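Local coordinates for protein fructose-1,6-bisphosphatase/inositol-1-monophosphatase (Thermotoga maritima, PDB 2P3N) that hydrolyses the phosphate ester of inositol 1-phosphate, the 1-phosphate of fructose 1,6-bisphosphate and several other phosphomonoesters, using magnesium as cofactor, at residues M1-F6 with K55-E60; N61-E66 with D73-I78; S97-E102 with I202-I207. All coordinates share one frame; numbering follows the deposited sequence.

Contact 1: residues M1-F6 with K55-E60; sequences MDRLDF and KFFPDE
F6 swings its ring out with CG anti to the backbone N (chi1 164°), while F57 holds CG beside its own N (chi1 -60°), and the two rings meet edge-to-face in an aromatic cluster with F56. The cluster joins the first turn of helix 2-21 to the end of helix 40-56, where F57 is the first residue to leave helical geometry. The edge of F57 is turned to the face of F6: CE2 of F57 lies over the ring centre, 3.7 Å from F6 CE2, with the planes 69° apart. F56 meets the same ring obliquely, its CD1 3.9 Å from F6 CE1. R3, extended from CG to NE, runs along the CE1/CZ side of F57, crossing its ring obliquely, and brings its guanidinium to the carboxylate of E60. CE1 of F57 sits over the centre of one guanidinium face, 3.6 Å from R3 CZ. E60, extended beyond CG, is gripped end-on in a salt bridge: NH1 and NH2 converge on OE1, which lies in the guanidinium plane, while the carboxylate is turned from that plane. These bonds, plus F57 over the face, should fix the rotation of the guanidinium. W76 NE1 also bonds to OE1, and R3 makes a cation-pi contact with Y100; nearby R74 brings a like charge that E60 probably helps to offset. D5 accepts a bond from the backbone N of R134 of a second subunit. The bonds to E60 OE1 measure 3.0 Å from R3 NH1 and 2.9 Å from R3 NH2, while the NH2 bond to OE2 is weak.

Contact 2: residues N61-E66 with D73-I78; sequences NIMAEE and DRLWII. With MG (magnesium ion), chain E.
N61-A64 and L75-I78 pair as parallel strands at one edge of the mixed sheet of the inositol monophosphatase fold, with strand 61-64 outermost within the chain. Five backbone hydrogen bonds join them, among them W76 N to N61 O, M63 N to W76 O and E65 N to I78 O. The CA-H groups of L75 and I77 add contacts to the O atoms of N61 and M63. Apolar side chains pack on both faces. On one, the M63 chain bends at chi2 and chi3 (-133° and -70°), which sets CE 3.6 Å from both L75 CD2 and I77 CD1; L75 CD1 presses on N61 CB at 3.4 Å. An alanine in place of L75 would probably open a gap beside M63, leaving its CE and CB without this neighbour and the bent chain freer to turn. On the other face the I78 and I62 side chains cross, I78 CD1 lying 3.9 Å from I62 CG2. Metal binding begins where the strand ends: E65, extended beyond CG, binds magnesium together with D79 and the backbone O of I81, and E66 OE1 accepts a bond from one of the metal's three waters. The metal bond from E65 OE1 is 2.1 Å long.

Contact 3: residues S97-E102 with I202-I207; sequences SLAYVE and IAAGLI
A99 CB meets A203 CB at 3.4 Å, closer than usual van der Waals contact. A204 CB comes within 3.1 Å of S97 OG and 4.2 Å of A99 CB. Only small side chains meet here, which lets the helix settle close on the strand: the two short axes approach to 6.8 Å at an angle of 72°. S97 turns OG anti to its own N (chi1 -161°), where a water donates to it at 3.2 Å. That water accepts from G205 N at 2.7 Å, so it bridges strand and helix at the kink where G205 N lacks a bond to the preceding turn. Further out, the backbones of S97 and A99 pair with D79 and I77 of the adjoining strand, and S97 lies near the side chain of D79, a ligand of the bound magnesium. L98 and Y100 point to the other side of the strand, where Y100 OH donates to E102 OE1. Helix 199-211 crosses strand 95-102, which is flanked by strands 74-79 and 105-113, and packs I202 and L206 against strand 230-234 of the five-stranded sheet; it lies between the two larger sheets, as in the layered alpha/beta fold of the inositol monophosphatase superfamily.

Contact 3 is the most central, contact 2 is also buried, and contact 1 lies farther out and partly exposed. Their chemistry follows their place: charge and aromatic rings at the helix ends of contact 1, backbone pairing and branched chains in contact 2, alanines and one bridging water in contact 3. Contacts 2 and 3 share a sheet, since strands 74-79 and 95-102 are neighbours. Helix 40-56 of contact 1 leads through E60 into strand 61-64 of contact 2. W76 and Y100 bring contacts 2 and 3 up to the R3-E60 pair. Contact 2 supplies a magnesium ligand and the S97 side chain of contact 3 lies about 8 Å from the metal, whereas contact 1 is remote from it.

Contact 1: residues M1-F6 with K55-E60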
loop_
_atom_site.group_PDB
_atom_site.type_symbol
_atom_site.label_atom_id
_atom_site.label_comp_id
_atom_site.label_asym_id
_atom_site.label_seq_id
_atom_site.Cartn_x
_atom_site.Cartn_y
_atom_site.Cartn_z
ATOM N N MET A 1 -10.419 -18.291 -13.849
ATOM C CA MET A 1 -11.040 -18.119 -15.198
ATOM C C MET A 1 -11.818 -16.809 -15.358
ATOM O O MET A 1 -11.407 -15.758 -14.871
ATOM C CB MET A 1 -11.980 -19.293 -15.504
ATOM C CG MET A 1 -11.308 -20.497 -16.152
ATOM S SD MET A 1 -12.430 -21.339 -17.305
ATOM C CE MET A 1 -12.331 -20.235 -18.746
ATOM N N ASP A 2 -12.937 -16.890 -16.070
ATOM C CA ASP A 2 -13.808 -15.746 -16.289
ATOM C C ASP A 2 -14.372 -15.421 -14.907
ATOM O O ASP A 2 -14.241 -14.303 -14.421
ATOM C CB ASP A 2 -14.930 -16.140 -17.262
ATOM C CG ASP A 2 -15.871 -14.993 -17.588
ATOM O OD1 ASP A 2 -15.365 -13.910 -17.952
ATOM O OD2 ASP A 2 -17.110 -15.178 -17.499
ATOM N N ARG A 3 -14.962 -16.424 -14.264
ATOM C CA ARG A 3 -15.555 -16.251 -12.950
ATOM C C ARG A 3 -14.563 -15.788 -11.893
ATOM O O ARG A 3 -14.833 -14.844 -11.157
ATOM C CB ARG A 3 -16.225 -17.553 -12.509
ATOM C CG ARG A 3 -17.488 -17.887 -13.307
ATOM C CD ARG A 3 -18.069 -19.270 -12.972
ATOM N NE ARG A 3 -19.284 -19.525 -13.751
ATOM C CZ ARG A 3 -20.520 -19.285 -13.323
ATOM N NH1 ARG A 3 -20.728 -18.795 -12.109
ATOM N NH2 ARG A 3 -21.548 -19.505 -14.128
ATOM N N LEU A 4 -13.413 -16.448 -11.811
ATOM C CA LEU A 4 -12.407 -16.074 -10.818
ATOM C C LEU A 4 -11.938 -14.632 -11.005
ATOM O O LEU A 4 -11.939 -13.852 -10.062
ATOM C CB LEU A 4 -11.200 -17.009 -10.899
ATOM C CG LEU A 4 -10.034 -16.673 -9.969
ATOM C CD1 LEU A 4 -10.404 -16.986 -8.517
ATOM C CD2 LEU A 4 -8.822 -17.481 -10.390
ATOM N N ASP A 5 -11.550 -14.292 -12.231
ATOM C CA ASP A 5 -11.057 -12.958 -12.565
ATOM C C ASP A 5 -12.101 -11.875 -12.282
ATOM O O ASP A 5 -11.782 -10.780 -11.793
ATOM C CB ASP A 5 -10.658 -12.925 -14.044
ATOM C CG ASP A 5 -9.833 -11.704 -14.401
ATOM O OD1 ASP A 5 -10.171 -11.002 -15.387
ATOM O OD2 ASP A 5 -8.838 -11.457 -13.695
ATOM N N PHE A 6 -13.347 -12.196 -12.620
ATOM C CA PHE A 6 -14.500 -11.322 -12.429
ATOM C C PHE A 6 -14.664 -11.030 -10.946
ATOM O O PHE A 6 -14.903 -9.900 -10.540
ATOM C CB PHE A 6 -15.749 -12.039 -12.958
ATOM C CG PHE A 6 -17.050 -11.447 -12.494
ATOM C CD1 PHE A 6 -17.653 -10.412 -13.197
ATOM C CD2 PHE A 6 -17.683 -11.939 -11.354
ATOM C CE1 PHE A 6 -18.879 -9.871 -12.769
ATOM C CE2 PHE A 6 -18.906 -11.408 -10.912
ATOM C CZ PHE A 6 -19.504 -10.373 -11.619
ATOM N N LYS A 55 -26.046 -9.180 -13.389
ATOM C CA LYS A 55 -25.857 -8.660 -14.729
ATOM C C LYS A 55 -25.142 -9.625 -15.660
ATOM O O LYS A 55 -25.561 -9.812 -16.802
ATOM C CB LYS A 55 -25.088 -7.347 -14.653
ATOM C CG LYS A 55 -24.704 -6.762 -15.984
ATOM C CD LYS A 55 -24.015 -5.426 -15.770
ATOM C CE LYS A 55 -23.585 -4.777 -17.069
ATOM N NZ LYS A 55 -22.802 -3.532 -16.777
ATOM N N PHE A 56 -24.068 -10.242 -15.172
ATOM C CA PHE A 56 -23.291 -11.167 -15.996
ATOM C C PHE A 56 -23.664 -12.630 -15.827
ATOM O O PHE A 56 -23.285 -13.477 -16.635
ATOM C CB PHE A 56 -21.791 -10.990 -15.733
ATOM C CG PHE A 56 -21.248 -9.683 -16.220
ATOM C CD1 PHE A 56 -21.336 -8.536 -15.433
ATOM C CD2 PHE A 56 -20.708 -9.577 -17.498
ATOM C CE1 PHE A 56 -20.898 -7.300 -15.919
ATOM C CE2 PHE A 56 -20.267 -8.346 -17.992
ATOM C CZ PHE A 56 -20.363 -7.210 -17.203
ATOM N N PHE A 57 -24.414 -12.928 -14.778
ATOM C CA PHE A 57 -24.827 -14.302 -14.524
ATOM C C PHE A 57 -26.336 -14.306 -14.306
ATOM O O PHE A 57 -26.844 -14.813 -13.301
ATOM C CB PHE A 57 -24.053 -14.831 -13.315
ATOM C CG PHE A 57 -22.558 -14.818 -13.519
ATOM C CD1 PHE A 57 -21.907 -15.909 -14.085
ATOM C CD2 PHE A 57 -21.811 -13.692 -13.204
ATOM C CE1 PHE A 57 -20.535 -15.873 -14.335
ATOM C CE2 PHE A 57 -20.443 -13.651 -13.453
ATOM C CZ PHE A 57 -19.807 -14.741 -14.018
ATOM N N PRO A 58 -27.071 -13.749 -15.285
ATOM C CA PRO A 58 -28.522 -13.604 -15.336
ATOM C C PRO A 58 -29.374 -14.607 -14.570
ATOM O O PRO A 58 -30.088 -14.226 -13.638
ATOM C CB PRO A 58 -28.802 -13.624 -16.830
ATOM C CG PRO A 58 -27.666 -12.867 -17.357
ATOM C CD PRO A 58 -26.497 -13.464 -16.614
ATOM N N ASP A 59 -29.316 -15.877 -14.946
ATOM C CA ASP A 59 -30.152 -16.854 -14.263
ATOM C C ASP A 59 -29.414 -17.768 -13.299
ATOM O O ASP A 59 -29.507 -18.995 -13.385
ATOM C CB ASP A 59 -30.966 -17.682 -15.286
ATOM C CG ASP A 59 -30.102 -18.284 -16.397
ATOM O OD1 ASP A 59 -29.226 -19.124 -16.084
ATOM O OD2 ASP A 59 -30.303 -17.921 -17.583
ATOM N N GLU A 60 -28.677 -17.163 -12.378
ATOM C CA GLU A 60 -27.944 -17.925 -11.380
ATOM C C GLU A 60 -28.372 -17.384 -10.029
ATOM O O GLU A 60 -28.797 -16.233 -9.931
ATOM C CB GLU A 60 -26.440 -17.797 -11.629
ATOM C CG GLU A 60 -26.056 -18.522 -12.919
ATOM C CD GLU A 60 -24.584 -18.452 -13.267
ATOM O OE1 GLU A 60 -23.746 -18.653 -12.361
ATOM O OE2 GLU A 60 -24.272 -18.218 -14.456
#

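Contact 2: residues N61-E66 with D73-I78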
loop_
_atom_site.group_PDB
_atom_site.type_symbol
_atom_site.label_atom_id
_atom_site.label_comp_id
_atom_site.label_asym_id
_atom_site.label_seq_id
_atom_site.Cartn_x
_atom_site.Cartn_y
_atom_site.Cartn_z
ATOM N N ASN A 61 -28.290 -18.203 -8.988
ATOM C CA ASN A 61 -28.741 -17.749 -7.681
ATOM C C ASN A 61 -27.720 -17.067 -6.798
ATOM O O ASN A 61 -26.516 -17.229 -6.976
ATOM C CB ASN A 61 -29.394 -18.907 -6.932
ATOM C CG ASN A 61 -30.708 -19.325 -7.560
ATOM O OD1 ASN A 61 -30.733 -20.006 -8.585
ATOM N ND2 ASN A 61 -31.813 -18.892 -6.958
ATOM N N ILE A 62 -28.229 -16.293 -5.844
ATOM C CA ILE A 62 -27.397 -15.549 -4.915
ATOM C C ILE A 62 -27.832 -15.788 -3.488
ATOM O O ILE A 62 -29.019 -15.837 -3.184
ATOM C CB ILE A 62 -27.469 -14.018 -5.181
ATOM C CG1 ILE A 62 -26.642 -13.654 -6.413
ATOM C CG2 ILE A 62 -26.998 -13.252 -3.955
ATOM C CD1 ILE A 62 -26.470 -12.178 -6.622
ATOM N N MET A 63 -26.859 -15.958 -2.611
ATOM C CA MET A 63 -27.140 -16.135 -1.203
ATOM C C MET A 63 -26.198 -15.127 -0.576
ATOM O O MET A 63 -24.987 -15.331 -0.543
ATOM C CB MET A 63 -26.804 -17.547 -0.733
ATOM C CG MET A 63 -27.400 -17.868 0.623
ATOM S SD MET A 63 -26.224 -18.639 1.735
ATOM C CE MET A 63 -26.071 -20.209 0.931
ATOM N N ALA A 64 -26.764 -14.018 -0.114
ATOM C CA ALA A 64 -25.986 -12.949 0.487
ATOM C C ALA A 64 -26.410 -12.729 1.940
ATOM O O ALA A 64 -27.605 -12.739 2.264
ATOM C CB ALA A 64 -26.151 -11.655 -0.345
ATOM N N GLU A 65 -25.424 -12.547 2.815
ATOM C CA GLU A 65 -25.699 -12.348 4.229
ATOM C C GLU A 65 -26.882 -11.435 4.482
ATOM O O GLU A 65 -27.885 -11.843 5.052
ATOM C CB GLU A 65 -24.476 -11.777 4.943
ATOM C CG GLU A 65 -24.824 -11.211 6.298
ATOM C CD GLU A 65 -23.641 -11.098 7.205
ATOM O OE1 GLU A 65 -22.583 -10.635 6.731
ATOM O OE2 GLU A 65 -23.777 -11.464 8.391
ATOM N N GLU A 66 -26.755 -10.192 4.048
ATOM C CA GLU A 66 -27.791 -9.207 4.255
ATOM C C GLU A 66 -29.051 -9.388 3.414
ATOM O O GLU A 66 -29.280 -8.632 2.471
ATOM C CB GLU A 66 -27.209 -7.813 4.020
ATOM C CG GLU A 66 -26.788 -7.086 5.288
ATOM C CD GLU A 66 -25.688 -7.790 6.037
ATOM O OE1 GLU A 66 -24.554 -7.832 5.520
ATOM O OE2 GLU A 66 -25.956 -8.300 7.143
ATOM N N ASP A 73 -28.326 -24.705 -8.140
ATOM C CA ASP A 73 -27.207 -25.595 -8.418
ATOM C C ASP A 73 -26.054 -24.742 -8.905
ATOM O O ASP A 73 -24.965 -25.232 -9.174
ATOM C CB ASP A 73 -27.602 -26.658 -9.460
ATOM C CG ASP A 73 -28.425 -26.091 -10.611
ATOM O OD1 ASP A 73 -28.957 -26.902 -11.409
ATOM O OD2 ASP A 73 -28.539 -24.847 -10.721
ATOM N N ARG A 74 -26.331 -23.448 -9.000
ATOM C CA ARG A 74 -25.371 -22.439 -9.418
ATOM C C ARG A 74 -25.653 -21.265 -8.497
ATOM O O ARG A 74 -26.444 -20.375 -8.816
ATOM C CB ARG A 74 -25.597 -22.078 -10.892
ATOM C CG ARG A 74 -25.211 -23.231 -11.797
ATOM C CD ARG A 74 -25.660 -23.083 -13.244
ATOM N NE ARG A 74 -24.899 -22.092 -13.992
ATOM C CZ ARG A 74 -24.493 -22.252 -15.249
ATOM N NH1 ARG A 74 -24.760 -23.374 -15.910
ATOM N NH2 ARG A 74 -23.836 -21.274 -15.861
ATOM N N LEU A 75 -25.006 -21.293 -7.334
ATOM C CA LEU A 75 -25.207 -20.274 -6.313
ATOM C C LEU A 75 -23.952 -19.511 -5.872
ATOM O O LEU A 75 -22.943 -20.113 -5.497
ATOM C CB LEU A 75 -25.844 -20.925 -5.080
ATOM C CG LEU A 75 -26.170 -20.018 -3.890
ATOM C CD1 LEU A 75 -27.551 -19.400 -4.077
ATOM C CD2 LEU A 75 -26.114 -20.824 -2.598
ATOM N N TRP A 76 -24.030 -18.181 -5.901
ATOM C CA TRP A 76 -22.924 -17.329 -5.467
ATOM C C TRP A 76 -23.184 -16.911 -4.016
ATOM O O TRP A 76 -24.217 -16.310 -3.708
ATOM C CB TRP A 76 -22.835 -16.066 -6.327
ATOM C CG TRP A 76 -22.574 -16.281 -7.793
ATOM C CD1 TRP A 76 -23.469 -16.701 -8.740
ATOM C CD2 TRP A 76 -21.351 -16.005 -8.495
ATOM N NE1 TRP A 76 -22.884 -16.692 -9.987
ATOM C CE2 TRP A 76 -21.585 -16.271 -9.865
ATOM C CE3 TRP A 76 -20.079 -15.556 -8.099
ATOM C CZ2 TRP A 76 -20.593 -16.100 -10.844
ATOM C CZ3 TRP A 76 -19.091 -15.388 -9.079
ATOM C CH2 TRP A 76 -19.359 -15.660 -10.433
ATOM N N ILE A 77 -22.261 -17.223 -3.116
ATOM C CA ILE A 77 -22.454 -16.836 -1.725
ATOM C C ILE A 77 -21.627 -15.592 -1.416
ATOM O O ILE A 77 -20.403 -15.565 -1.581
ATOM C CB ILE A 77 -22.102 -17.980 -0.773
ATOM C CG1 ILE A 77 -22.861 -19.245 -1.202
ATOM C CG2 ILE A 77 -22.487 -17.594 0.638
ATOM C CD1 ILE A 77 -22.698 -20.416 -0.267
ATOM N N ILE A 78 -22.322 -14.565 -0.948
ATOM C CA ILE A 78 -21.715 -13.271 -0.689
ATOM C C ILE A 78 -21.767 -12.760 0.732
ATOM O O ILE A 78 -22.795 -12.819 1.391
ATOM C CB ILE A 78 -22.407 -12.205 -1.573
ATOM C CG1 ILE A 78 -22.287 -12.613 -3.042
ATOM C CG2 ILE A 78 -21.844 -10.816 -1.290
ATOM C CD1 ILE A 78 -23.326 -11.966 -3.925
HETATM MG MG MG E . -20.740 -9.644 6.921
HETATM O O HOH W 1 -21.825 -7.947 5.889
HETATM O O HOH W 2 -21.301 -8.870 8.607
HETATM O O HOH W 3 -20.141 -11.138 8.286
#

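Contact 3: residues S97-E102 with I202-I207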
loop_
_atom_site.group_PDB
_atom_site.type_symbol
_atom_site.label_atom_id
_atom_site.label_comp_id
_atom_site.label_asym_id
_atom_site.label_seq_id
_atom_site.Cartn_x
_atom_site.Cartn_y
_atom_site.Cartn_z
ATOM N N SER A 97 -16.247 -11.373 0.853
ATOM C CA SER A 97 -16.095 -12.745 0.419
ATOM C C SER A 97 -17.092 -13.133 -0.669
ATOM O O SER A 97 -18.267 -12.751 -0.627
ATOM C CB SER A 97 -16.220 -13.673 1.625
ATOM O OG SER A 97 -15.667 -14.943 1.341
ATOM N N LEU A 98 -16.593 -13.880 -1.655
ATOM C CA LEU A 98 -17.400 -14.352 -2.777
ATOM C C LEU A 98 -17.036 -15.780 -3.160
ATOM O O LEU A 98 -15.936 -16.034 -3.650
ATOM C CB LEU A 98 -17.208 -13.459 -4.013
ATOM C CG LEU A 98 -18.125 -13.819 -5.190
ATOM C CD1 LEU A 98 -19.587 -13.620 -4.767
ATOM C CD2 LEU A 98 -17.819 -12.946 -6.393
ATOM N N ALA A 99 -17.958 -16.711 -2.933
ATOM C CA ALA A 99 -17.734 -18.105 -3.299
ATOM C C ALA A 99 -18.755 -18.483 -4.358
ATOM O O ALA A 99 -19.890 -18.010 -4.318
ATOM C CB ALA A 99 -17.893 -19.017 -2.082
ATOM N N TYR A 100 -18.347 -19.302 -5.323
ATOM C CA TYR A 100 -19.281 -19.767 -6.344
ATOM C C TYR A 100 -19.479 -21.269 -6.181
ATOM O O TYR A 100 -18.634 -22.074 -6.566
ATOM C CB TYR A 100 -18.805 -19.486 -7.768
ATOM C CG TYR A 100 -19.754 -20.101 -8.777
ATOM C CD1 TYR A 100 -21.064 -19.626 -8.912
ATOM C CD2 TYR A 100 -19.376 -21.217 -9.526
ATOM C CE1 TYR A 100 -21.971 -20.254 -9.761
ATOM C CE2 TYR A 100 -20.273 -21.850 -10.377
ATOM C CZ TYR A 100 -21.566 -21.368 -10.488
ATOM O OH TYR A 100 -22.451 -22.015 -11.318
ATOM N N VAL A 101 -20.622 -21.620 -5.611
ATOM C CA VAL A 101 -20.991 -22.992 -5.344
ATOM C C VAL A 101 -21.807 -23.555 -6.499
ATOM O O VAL A 101 -22.753 -22.924 -6.972
ATOM C CB VAL A 101 -21.826 -23.059 -4.052
ATOM C CG1 VAL A 101 -22.026 -24.476 -3.622
ATOM C CG2 VAL A 101 -21.140 -22.274 -2.964
ATOM N N GLU A 102 -21.423 -24.734 -6.971
ATOM C CA GLU A 102 -22.158 -25.389 -8.040
ATOM C C GLU A 102 -22.558 -26.770 -7.542
ATOM O O GLU A 102 -21.722 -27.540 -7.066
ATOM C CB GLU A 102 -21.318 -25.500 -9.310
ATOM C CG GLU A 102 -22.107 -26.011 -10.507
ATOM C CD GLU A 102 -21.547 -25.536 -11.832
ATOM O OE1 GLU A 102 -21.403 -24.302 -12.008
ATOM O OE2 GLU A 102 -21.263 -26.388 -12.702
ATOM N N ILE A 202 -17.781 -18.982 5.485
ATOM C CA ILE A 202 -16.792 -20.018 5.198
ATOM C C ILE A 202 -16.717 -20.653 3.806
ATOM O O ILE A 202 -15.803 -21.430 3.544
ATOM C CB ILE A 202 -16.904 -21.167 6.240
ATOM C CG1 ILE A 202 -18.360 -21.625 6.384
ATOM C CG2 ILE A 202 -16.396 -20.697 7.582
ATOM C CD1 ILE A 202 -18.894 -22.406 5.193
ATOM N N ALA A 203 -17.647 -20.330 2.913
ATOM C CA ALA A 203 -17.642 -20.924 1.573
ATOM C C ALA A 203 -16.375 -20.638 0.768
ATOM O O ALA A 203 -15.889 -21.502 0.032
ATOM C CB ALA A 203 -18.872 -20.458 0.785
ATOM N N ALA A 204 -15.847 -19.425 0.898
ATOM C CA ALA A 204 -14.654 -19.052 0.158
ATOM C C ALA A 204 -13.422 -19.562 0.866
ATOM O O ALA A 204 -12.513 -20.086 0.235
ATOM C CB ALA A 204 -14.584 -17.549 -0.002
ATOM N N GLY A 205 -13.397 -19.416 2.185
ATOM C CA GLY A 205 -12.249 -19.869 2.952
ATOM C C GLY A 205 -12.081 -21.375 2.929
ATOM O O GLY A 205 -11.026 -21.903 3.277
ATOM N N LEU A 206 -13.126 -22.072 2.506
ATOM C CA LEU A 206 -13.087 -23.518 2.454
ATOM C C LEU A 206 -12.277 -24.056 1.274
ATOM O O LEU A 206 -11.399 -24.898 1.460
ATOM C CB LEU A 206 -14.506 -24.072 2.410
ATOM C CG LEU A 206 -14.585 -25.594 2.463
ATOM C CD1 LEU A 206 -15.664 -26.019 3.440
ATOM C CD2 LEU A 206 -14.852 -26.134 1.072
ATOM N N ILE A 207 -12.559 -23.576 0.066
ATOM C CA ILE A 207 -11.827 -24.053 -1.097
ATOM C C ILE A 207 -10.394 -23.534 -1.097
ATOM O O ILE A 207 -9.493 -24.174 -1.636
ATOM C CB ILE A 207 -12.529 -23.648 -2.425
ATOM C CG1 ILE A 207 -11.766 -24.247 -3.613
ATOM C CG2 ILE A 207 -12.625 -22.133 -2.545
ATOM C CD1 ILE A 207 -12.505 -24.188 -4.940
HETATM O O HOH W 4 -15.012 -17.439 3.190
#